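Local coordinates for protein Exo-1,5-alpha-L-arabinofuranobiosidase (Gibberella zeae, PDB 2YDT) that probably hydrolyses alpha-1,5-linked L-arabinan in an exo manner, releasing arabinobiose, and binds an arabinofuranosyl iminosugar inhibitor, at residues L34-G39 and G103-S108; S73-T78 and E122-R127; V14-P19 and G43-Y48. One frame throughout, in Å; residues are numbered along the deposited sequence. Where two conformers were deposited one is given.

Contact 1. Residues L34-G39 and G103-S108; sequences LELSDG and GTVLCS
Val105 meets Leu34 with one methyl and Leu36 with the other. Its CG1 lies 3.7 Å from Leu34 CD2. Its CG2 lies 3.7 Å from Leu36 CD2. Nothing polar links the two segments, so this is a small, purely apolar contact. The two leucines approach differently. Leu34 runs past Val105 from the opposing direction, while Leu36 comes across it at about a right angle. Val105 can serve both because CG1 stands opposite its own backbone N (chi1 -179°), which puts CG2 opposite the carbonyl carbon. The CA-CB bond of Leu36 does not aim at Val105. Its CG instead lies opposite the carbonyl carbon (chi1 -54°), and the chain then carries CD2 to the valine.

Behind Leu36 the chain makes a type I turn from Leu36 to Gly39. Gly39 N donates to Leu36 O at 3.0 Å. This turn leads from strand 28-35 to strand 41-47. It is also tied to its surroundings: Ser37 N bonds to Glu92 OE2, and Asp38 forms a salt bridge with Lys129. Glu35 OE1 accepts a hydrogen bond from the backbone N of Gln331, a residue seen to bind manganese in a structure of this protein.

The contact thus joins the first strand of one propeller blade, 28-35, to strand 105-111 of the next. Strand 87-92 pairs with strand 105-111 in the same sheet, and its Leu90 packs against Leu34.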
loop_
_atom_site.group_PDB
_atom_site.type_symbol
_atom_site.label_atom_id
_atom_site.label_comp_id
_atom_site.label_asym_id
_atom_site.label_seq_id
_atom_site.Cartn_x
_atom_site.Cartn_y
_atom_site.Cartn_z
ATOM N N LEU A 34 -2.911 0.549 10.243
ATOM C CA LEU A 34 -3.297 1.965 10.472
ATOM C C LEU A 34 -3.223 2.318 11.943
ATOM O O LEU A 34 -3.747 1.580 12.785
ATOM C CB LEU A 34 -4.726 2.197 9.956
ATOM C CG LEU A 34 -5.345 3.576 10.198
ATOM C CD1 LEU A 34 -4.597 4.635 9.360
ATOM C CD2 LEU A 34 -6.880 3.632 9.925
ATOM N N GLU A 35 -2.620 3.473 12.251
ATOM C CA GLU A 35 -2.675 4.010 13.631
ATOM C C GLU A 35 -3.720 5.115 13.710
ATOM O O GLU A 35 -3.616 6.100 12.968
ATOM C CB GLU A 35 -1.321 4.570 14.068
ATOM C CG GLU A 35 -1.283 4.986 15.541
ATOM C CD GLU A 35 0.065 5.577 15.978
ATOM O OE1 GLU A 35 0.555 6.475 15.270
ATOM O OE2 GLU A 35 0.589 5.145 17.022
ATOM N N LEU A 36 -4.688 4.972 14.605
ATOM C CA LEU A 36 -5.672 6.011 14.841
ATOM C C LEU A 36 -5.138 7.083 15.775
ATOM O O LEU A 36 -4.113 6.883 16.433
ATOM C CB LEU A 36 -6.945 5.415 15.404
ATOM C CG LEU A 36 -7.599 4.270 14.630
ATOM C CD1 LEU A 36 -8.939 3.921 15.303
ATOM C CD2 LEU A 36 -7.752 4.660 13.144
ATOM N N SER A 37 -5.832 8.219 15.837
ATOM C CA SER A 37 -5.363 9.342 16.644
ATOM C C SER A 37 -5.343 9.032 18.132
ATOM O O SER A 37 -4.579 9.675 18.872
ATOM C CB SER A 37 -6.239 10.561 16.378
ATOM O OG SER A 37 -7.538 10.324 16.825
ATOM N N ASP A 38 -6.120 8.050 18.563
ATOM C CA ASP A 38 -6.119 7.573 19.972
ATOM C C ASP A 38 -5.087 6.480 20.296
ATOM O O ASP A 38 -5.038 5.996 21.423
ATOM C CB ASP A 38 -7.523 7.175 20.409
ATOM C CG ASP A 38 -8.045 5.937 19.741
ATOM O OD1 ASP A 38 -7.287 5.239 18.995
ATOM O OD2 ASP A 38 -9.265 5.668 19.965
ATOM N N GLY A 39 -4.278 6.099 19.315
ATOM C CA GLY A 39 -3.237 5.133 19.506
ATOM C C GLY A 39 -3.622 3.684 19.210
ATOM O O GLY A 39 -2.748 2.830 19.162
ATOM N N GLY A 103 -11.002 12.001 11.697
ATOM C CA GLY A 103 -11.030 10.779 12.446
ATOM C C GLY A 103 -11.857 9.663 11.844
ATOM O O GLY A 103 -11.839 8.561 12.351
ATOM N N THR A 104 -12.628 9.953 10.787
ATOM C CA THR A 104 -13.321 8.902 10.032
ATOM C C THR A 104 -12.220 7.987 9.512
ATOM O O THR A 104 -11.183 8.459 9.033
ATOM C CB THR A 104 -14.105 9.496 8.852
ATOM O OG1 THR A 104 -15.113 10.414 9.343
ATOM C CG2 THR A 104 -14.761 8.404 8.012
ATOM N N VAL A 105 -12.454 6.695 9.583
ATOM C CA VAL A 105 -11.571 5.695 8.987
ATOM C C VAL A 105 -12.089 5.293 7.625
ATOM O O VAL A 105 -13.258 4.963 7.480
ATOM C CB VAL A 105 -11.435 4.456 9.867
ATOM C CG1 VAL A 105 -10.449 3.416 9.185
ATOM C CG2 VAL A 105 -10.924 4.847 11.248
ATOM N N LEU A 106 -11.232 5.393 6.598
ATOM C CA LEU A 106 -11.562 4.914 5.292
ATOM C C LEU A 106 -10.884 3.546 5.050
ATOM O O LEU A 106 -9.774 3.271 5.497
ATOM C CB LEU A 106 -11.103 5.881 4.215
ATOM C CG LEU A 106 -11.636 7.305 4.261
ATOM C CD1 LEU A 106 -11.203 8.101 3.000
ATOM C CD2 LEU A 106 -13.146 7.322 4.449
ATOM N N CYS A 107 -11.608 2.704 4.335
ATOM C CA CYS A 107 -11.052 1.468 3.753
ATOM C C CYS A 107 -11.362 1.526 2.277
ATOM O O CYS A 107 -12.541 1.499 1.879
ATOM C CB CYS A 107 -11.682 0.231 4.386
ATOM S SG CYS A 107 -10.837 -1.319 3.791
ATOM N N SER A 108 -10.332 1.655 1.437
ATOM C CA SER A 108 -10.498 1.521 0.022
ATOM C C SER A 108 -10.002 0.152 -0.402
ATOM O O SER A 108 -9.265 -0.474 0.305
ATOM C CB SER A 108 -9.735 2.652 -0.700
ATOM O OG SER A 108 -9.974 2.630 -2.091
#

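Contact 2. Residues S73-T78 and E122-R127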
loop_
_atom_site.group_PDB
_atom_site.type_symbol
_atom_site.label_atom_id
_atom_site.label_comp_id
_atom_site.label_asym_id
_atom_site.label_seq_id
_atom_site.Cartn_x
_atom_site.Cartn_y
_atom_site.Cartn_z
ATOM N N SER A 73 -14.562 -6.301 13.137
ATOM C CA SER A 73 -15.538 -6.111 12.087
ATOM C C SER A 73 -15.030 -6.666 10.763
ATOM O O SER A 73 -13.870 -7.145 10.658
ATOM C CB SER A 73 -15.880 -4.623 11.904
ATOM O OG SER A 73 -14.760 -3.853 11.416
ATOM N N LYS A 74 -15.902 -6.566 9.772
ATOM C CA LYS A 74 -15.623 -6.937 8.396
ATOM C C LYS A 74 -16.139 -5.842 7.477
ATOM O O LYS A 74 -17.255 -5.365 7.637
ATOM C CB LYS A 74 -16.328 -8.247 8.029
ATOM C CG LYS A 74 -15.989 -9.442 8.942
ATOM C CD LYS A 74 -16.781 -10.660 8.497
ATOM C CE LYS A 74 -16.582 -11.868 9.380
ATOM N NZ LYS A 74 -17.739 -12.784 9.186
ATOM N N VAL A 75 -15.313 -5.428 6.514
ATOM C CA VAL A 75 -15.750 -4.537 5.468
ATOM C C VAL A 75 -16.299 -5.423 4.343
ATOM O O VAL A 75 -15.584 -6.223 3.727
ATOM C CB VAL A 75 -14.632 -3.624 4.925
ATOM C CG1 VAL A 75 -15.289 -2.436 4.145
ATOM C CG2 VAL A 75 -13.755 -3.112 6.028
ATOM N N LYS A 76 -17.594 -5.289 4.071
ATOM C CA LYS A 76 -18.298 -6.090 3.063
ATOM C C LYS A 76 -18.770 -5.261 1.874
ATOM O O LYS A 76 -19.088 -4.058 2.021
ATOM C CB LYS A 76 -19.523 -6.794 3.683
ATOM C CG LYS A 76 -19.181 -7.752 4.791
ATOM C CD LYS A 76 -20.410 -8.546 5.235
ATOM C CE LYS A 76 -20.103 -9.446 6.390
ATOM N NZ LYS A 76 -21.345 -10.215 6.872
ATOM N N ASP A 77 -18.840 -5.900 0.710
ATOM C CA ASP A 77 -19.419 -5.295 -0.485
ATOM C C ASP A 77 -20.969 -5.326 -0.325
ATOM O O ASP A 77 -21.556 -6.404 -0.382
ATOM C CB ASP A 77 -19.016 -6.101 -1.695
ATOM C CG ASP A 77 -19.737 -5.699 -2.970
ATOM O OD1 ASP A 77 -20.318 -4.592 -3.034
ATOM O OD2 ASP A 77 -19.658 -6.513 -3.897
ATOM N N THR A 78 -21.550 -4.154 -0.106
ATOM C CA THR A 78 -23.014 -4.008 0.034
ATOM C C THR A 78 -23.649 -3.549 -1.262
ATOM O O THR A 78 -24.881 -3.461 -1.352
ATOM C CB THR A 78 -23.353 -3.020 1.115
ATOM O OG1 THR A 78 -22.917 -1.719 0.743
ATOM C CG2 THR A 78 -22.724 -3.416 2.484
ATOM N N GLU A 122 -13.440 1.035 -4.638
ATOM C CA GLU A 122 -14.497 1.549 -3.761
ATOM C C GLU A 122 -13.887 2.279 -2.605
ATOM O O GLU A 122 -12.742 2.020 -2.232
ATOM C CB GLU A 122 -15.297 0.381 -3.140
ATOM C CG GLU A 122 -15.829 -0.673 -4.121
ATOM C CD GLU A 122 -17.027 -0.176 -4.880
ATOM O OE1 GLU A 122 -16.935 0.937 -5.429
ATOM O OE2 GLU A 122 -18.053 -0.899 -4.949
ATOM N N VAL A 123 -14.643 3.199 -2.013
ATOM C CA VAL A 123 -14.333 3.724 -0.676
ATOM C C VAL A 123 -15.475 3.399 0.281
ATOM O O VAL A 123 -16.623 3.713 -0.019
ATOM C CB VAL A 123 -14.032 5.253 -0.659
ATOM C CG1 VAL A 123 -13.831 5.813 0.751
ATOM C CG2 VAL A 123 -12.818 5.536 -1.522
ATOM N N TYR A 124 -15.124 2.809 1.420
ATOM C CA TYR A 124 -16.011 2.561 2.572
ATOM C C TYR A 124 -15.476 3.384 3.745
ATOM O O TYR A 124 -14.274 3.699 3.830
ATOM C CB TYR A 124 -16.031 1.047 2.948
ATOM C CG TYR A 124 -16.935 0.244 2.053
ATOM C CD1 TYR A 124 -16.565 -0.050 0.753
ATOM C CD2 TYR A 124 -18.206 -0.160 2.478
ATOM C CE1 TYR A 124 -17.444 -0.748 -0.112
ATOM C CE2 TYR A 124 -19.053 -0.835 1.661
ATOM C CZ TYR A 124 -18.704 -1.138 0.372
ATOM O OH TYR A 124 -19.605 -1.800 -0.455
ATOM N N ALA A 125 -16.363 3.741 4.670
ATOM C CA ALA A 125 -15.996 4.585 5.803
ATOM C C ALA A 125 -16.573 4.071 7.095
ATOM O O ALA A 125 -17.642 3.472 7.093
ATOM C CB ALA A 125 -16.474 6.021 5.594
ATOM N N SER A 126 -15.814 4.246 8.175
ATOM C CA SER A 126 -16.253 3.929 9.538
ATOM C C SER A 126 -16.255 5.206 10.368
ATOM O O SER A 126 -15.238 5.902 10.460
ATOM C CB SER A 126 -15.356 2.870 10.218
ATOM O OG SER A 126 -15.761 2.733 11.593
ATOM N N ARG A 127 -17.406 5.480 10.994
ATOM C CA ARG A 127 -17.588 6.658 11.847
ATOM C C ARG A 127 -17.407 6.305 13.329
ATOM O O ARG A 127 -17.599 7.165 14.198
ATOM C CB ARG A 127 -18.994 7.239 11.634
ATOM C CG ARG A 127 -19.259 7.744 10.228
ATOM C CD ARG A 127 -20.699 8.192 10.067
ATOM N NE ARG A 127 -21.035 8.812 8.782
ATOM C CZ ARG A 127 -20.838 10.097 8.483
ATOM N NH1 ARG A 127 -20.308 10.924 9.358
ATOM N NH2 ARG A 127 -21.215 10.564 7.318
HETATM O O HOH W 1 -18.651 -2.453 -2.832
#
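Tyr124, on strand 119-126, reaches across to Val75, Lys76, Asp77 and Thr78, and its side chain carries the direct contact. Its CB starts in apolar surroundings, 3.8 Å from Val75 CG1. The same methyl also touches CG at the root of the ring. With CG set opposite the carbonyl carbon (chi1 -80°), the ring extends along the neighbouring segment toward Asp77 and Thr78. Further out, CE2 comes to 3.2 Å from Lys76 O, which approaches the ring obliquely. Thr78 OG1 lies at the ring edge, near its plane.

The hydroxyl at the tip both accepts and donates. Thr78 N donates a hydrogen bond of 3.1 Å to Tyr124 OH, with a fairly straight N-H...O angle of 163°. Tyr124 OH in turn donates to water 1 at 2.6 Å. This water sits at the ring edge, in the plane of the ring. Water 1 donates two hydrogen bonds of its own, to Asp77 OD1 at 2.7 Å and to Glu122 OE2 at 2.7 Å. The Asp77 carboxylate stands nearly perpendicular to the tyrosine ring, with the planes 81° apart.

Asp77 is held mainly by its own loop. OD1 takes the backbone N of Gln79 and Asn80, and OD2 that of Trp82 and Gly83. Glu122 bonds to Asn80 and His138 as well.

Asp77 OD1 and Glu122 OE2 are 4.7 Å apart and would probably repel each other if both are charged. The water between them donates to each, and the backbone N-H groups round Asp77 probably stabilise its negative charge. The geometry fits one direction throughout, tyrosine to water and water to both acids, which is consistent with both acids being ionised.

Contact 3. Residues V14-P19 and G43-Y48. With MN (manganese (II) ion), chain L; MN (manganese (II) ion), chain I; AHR (alpha-L-arabinofuranose), chain C.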
loop_
_atom_site.group_PDB
_atom_site.type_symbol
_atom_site.label_atom_id
_atom_site.label_comp_id
_atom_site.label_asym_id
_atom_site.label_seq_id
_atom_site.Cartn_x
_atom_site.Cartn_y
_atom_site.Cartn_z
ATOM N N VAL A 14 5.080 -11.474 15.544
ATOM C CA VAL A 14 3.832 -11.748 16.184
ATOM C C VAL A 14 2.767 -12.079 15.115
ATOM O O VAL A 14 2.543 -11.316 14.191
ATOM C CB VAL A 14 3.379 -10.545 17.055
ATOM C CG1 VAL A 14 1.880 -10.617 17.440
ATOM C CG2 VAL A 14 4.297 -10.440 18.298
ATOM N N GLU A 15 2.128 -13.230 15.256
ATOM C CA GLU A 15 1.106 -13.657 14.328
ATOM C C GLU A 15 -0.182 -12.958 14.629
ATOM O O GLU A 15 -0.670 -12.941 15.775
ATOM C CB GLU A 15 0.914 -15.182 14.409
ATOM C CG GLU A 15 -0.110 -15.757 13.425
ATOM C CD GLU A 15 -0.093 -17.259 13.447
ATOM O OE1 GLU A 15 -0.920 -17.817 14.176
ATOM O OE2 GLU A 15 0.779 -17.853 12.784
ATOM N N ILE A 16 -0.768 -12.401 13.566
ATOM C CA ILE A 16 -2.044 -11.715 13.612
ATOM C C ILE A 16 -3.208 -12.628 13.186
ATOM O O ILE A 16 -4.283 -12.615 13.804
ATOM C CB ILE A 16 -1.979 -10.440 12.707
ATOM C CG1 ILE A 16 -0.904 -9.475 13.254
ATOM C CG2 ILE A 16 -3.356 -9.790 12.565
ATOM C CD1 ILE A 16 -0.672 -8.207 12.407
ATOM N N PHE A 17 -2.977 -13.407 12.137
ATOM C CA PHE A 17 -4.002 -14.322 11.619
ATOM C C PHE A 17 -3.371 -15.482 10.863
ATOM O O PHE A 17 -2.515 -15.285 10.020
ATOM C CB PHE A 17 -4.932 -13.575 10.658
ATOM C CG PHE A 17 -6.018 -14.419 10.054
ATOM C CD1 PHE A 17 -7.016 -15.002 10.847
ATOM C CD2 PHE A 17 -6.096 -14.570 8.688
ATOM C CE1 PHE A 17 -8.038 -15.756 10.264
ATOM C CE2 PHE A 17 -7.144 -15.317 8.118
ATOM C CZ PHE A 17 -8.075 -15.901 8.907
ATOM N N ASP A 18 -3.830 -16.693 11.181
ATOM C CA ASP A 18 -3.472 -17.903 10.494
ATOM C C ASP A 18 -4.751 -18.442 9.857
ATOM O O ASP A 18 -5.696 -18.821 10.579
ATOM C CB ASP A 18 -2.930 -18.908 11.508
ATOM C CG ASP A 18 -2.442 -20.185 10.877
ATOM O OD1 ASP A 18 -2.188 -20.252 9.662
ATOM O OD2 ASP A 18 -2.257 -21.161 11.655
ATOM N N PRO A 19 -4.807 -18.487 8.503
ATOM C CA PRO A 19 -6.047 -18.840 7.844
ATOM C C PRO A 19 -6.474 -20.298 8.067
ATOM O O PRO A 19 -5.622 -21.170 8.246
ATOM C CB PRO A 19 -5.741 -18.613 6.356
ATOM C CG PRO A 19 -4.233 -18.744 6.237
ATOM C CD PRO A 19 -3.683 -18.295 7.560
ATOM N N GLY A 43 -5.828 -3.257 11.352
ATOM C CA GLY A 43 -5.179 -3.981 10.290
ATOM C C GLY A 43 -6.178 -4.693 9.419
ATOM O O GLY A 43 -7.274 -5.042 9.885
ATOM N N THR A 44 -5.765 -4.997 8.171
ATOM C CA THR A 44 -6.585 -5.744 7.211
ATOM C C THR A 44 -5.693 -6.421 6.185
ATOM O O THR A 44 -4.448 -6.265 6.188
ATOM C CB THR A 44 -7.606 -4.800 6.538
ATOM O OG1 THR A 44 -8.606 -5.593 5.847
ATOM C CG2 THR A 44 -6.923 -3.816 5.549
ATOM N N TRP A 45 -6.311 -7.229 5.341
ATOM C CA TRP A 45 -5.638 -8.011 4.316
ATOM C C TRP A 45 -6.661 -8.579 3.370
ATOM O O TRP A 45 -7.892 -8.539 3.655
ATOM C CB TRP A 45 -4.839 -9.169 4.920
ATOM C CG TRP A 45 -5.668 -10.149 5.775
ATOM C CD1 TRP A 45 -6.324 -11.253 5.331
ATOM C CD2 TRP A 45 -5.950 -10.058 7.163
ATOM N NE1 TRP A 45 -6.982 -11.874 6.357
ATOM C CE2 TRP A 45 -6.769 -11.172 7.504
ATOM C CE3 TRP A 45 -5.572 -9.160 8.180
ATOM C CZ2 TRP A 45 -7.221 -11.400 8.800
ATOM C CZ3 TRP A 45 -6.007 -9.398 9.472
ATOM C CH2 TRP A 45 -6.830 -10.504 9.776
ATOM N N GLU A 46 -6.177 -9.092 2.231
ATOM C CA GLU A 46 -7.021 -9.882 1.291
ATOM C C GLU A 46 -7.272 -11.235 1.926
ATOM O O GLU A 46 -6.327 -11.943 2.245
ATOM C CB GLU A 46 -6.325 -10.106 -0.046
ATOM C CG GLU A 46 -6.019 -8.841 -0.823
ATOM C CD GLU A 46 -5.158 -9.041 -2.064
ATOM O OE1 GLU A 46 -4.647 -10.132 -2.313
ATOM O OE2 GLU A 46 -4.986 -8.043 -2.782
ATOM N N ASN A 47 -8.543 -11.635 2.045
ATOM C CA ASN A 47 -8.938 -12.832 2.780
ATOM C C ASN A 47 -9.657 -13.774 1.815
ATOM O O ASN A 47 -10.774 -13.503 1.358
ATOM C CB ASN A 47 -9.846 -12.371 3.920
ATOM C CG ASN A 47 -10.116 -13.447 4.966
ATOM O OD1 ASN A 47 -9.207 -13.805 5.714
ATOM N ND2 ASN A 47 -11.385 -13.907 5.065
ATOM N N TYR A 48 -8.954 -14.824 1.406
ATOM C CA TYR A 48 -9.370 -15.686 0.282
ATOM C C TYR A 48 -10.243 -16.838 0.805
ATOM O O TYR A 48 -9.940 -18.021 0.625
ATOM C CB TYR A 48 -8.178 -16.204 -0.522
ATOM C CG TYR A 48 -7.411 -15.169 -1.311
ATOM C CD1 TYR A 48 -7.514 -15.107 -2.684
ATOM C CD2 TYR A 48 -6.581 -14.236 -0.678
ATOM C CE1 TYR A 48 -6.824 -14.154 -3.444
ATOM C CE2 TYR A 48 -5.896 -13.280 -1.424
ATOM C CZ TYR A 48 -6.009 -13.241 -2.806
ATOM O OH TYR A 48 -5.341 -12.295 -3.558
HETATM MN MN MN L . -2.481 -21.894 13.739
HETATM MN MN MN I . -1.251 -21.807 8.539
HETATM O O5 AHR C . -3.450 -8.221 -4.905
HETATM C C5 AHR C . -3.628 -9.462 -5.607
HETATM C C4 AHR C . -2.808 -9.511 -6.873
HETATM O O4 AHR C . -3.198 -8.532 -7.815
HETATM C C3 AHR C . -3.001 -10.817 -7.667
HETATM O O3 AHR C . -2.224 -11.926 -7.150
HETATM C C2 AHR C . -2.485 -10.419 -9.028
HETATM O O2 AHR C . -3.048 -11.139 -10.134
HETATM C C1 AHR C . -2.828 -8.955 -9.101
HETATM O O HOH W 2 -1.424 -23.298 10.248
HETATM O O HOH W 3 -3.266 -22.336 7.734
HETATM O O HOH W 4 -0.380 -23.481 7.353
HETATM O O HOH W 5 0.709 -21.361 9.453
HETATM O O HOH W 6 -0.820 -20.602 6.735
#
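Phe17 and Trp45 form the tight part of this contact. Phe17 CD2 lies 3.4 Å from Trp45 CZ2. The Phe17 ring and the six-membered ring of Trp45 are tilted by only 23°, but they are slid apart, with centroids 5.0 Å from each other. They overlap little. Trp45 CG sits between its backbone N and carbonyl carbon (chi1 58°), which sets the indole against Phe17. Ile16 adds CG2 at 4.1 Å from Trp45 CZ3. A classic beta bulge opposite Val354 lets Ile16 and Phe17, though consecutive, both point toward the tryptophan. The indole is fixed in rotation by a bond from Trp45 NE1 to Asn47 OD1, 3.0 Å long. That oxygen also lies near Phe17 CE2.

Beyond Phe17 the contact gives way to metal and water. Asp18 OD1 binds one manganese at 2.1 Å, and five waters complete its six ligands. Asp18 OD2 binds a second manganese at 2.2 Å. One of the five waters donates to Pro19 O.

Further along segment 43-48, Glu46 OE2 accepts the O5 hydroxyl of arabinofuranose at 2.6 Å and also Gln87 N. Glu46 OE1 takes the Tyr48 hydroxyl from above the carboxylate plane. Tyr48 probably helps orient the carboxylate that binds the sugar.

In the fold
The three contacts join consecutive four-stranded antiparallel sheets, six of which make up the beta-propeller. Contacts 1 and 2, with centres about 13 Å apart, link the blade of residues 28-75 to that of residues 87-142. They touch through neighbouring strands 105-111 and 119-126, where Val105 O probably accepts a bond from Ser126 N. Contact 3 lies about 18 Å from contact 1 and 17 Å from contact 2, centre to centre. Along the chain contact 3 closes before contact 2 opens, and contact 1 alternates with both. Contact 3 links the 28-75 blade to the one where strand 11-17 pairs with strand 354-360. The chain's two ends thus complete one blade and close the propeller.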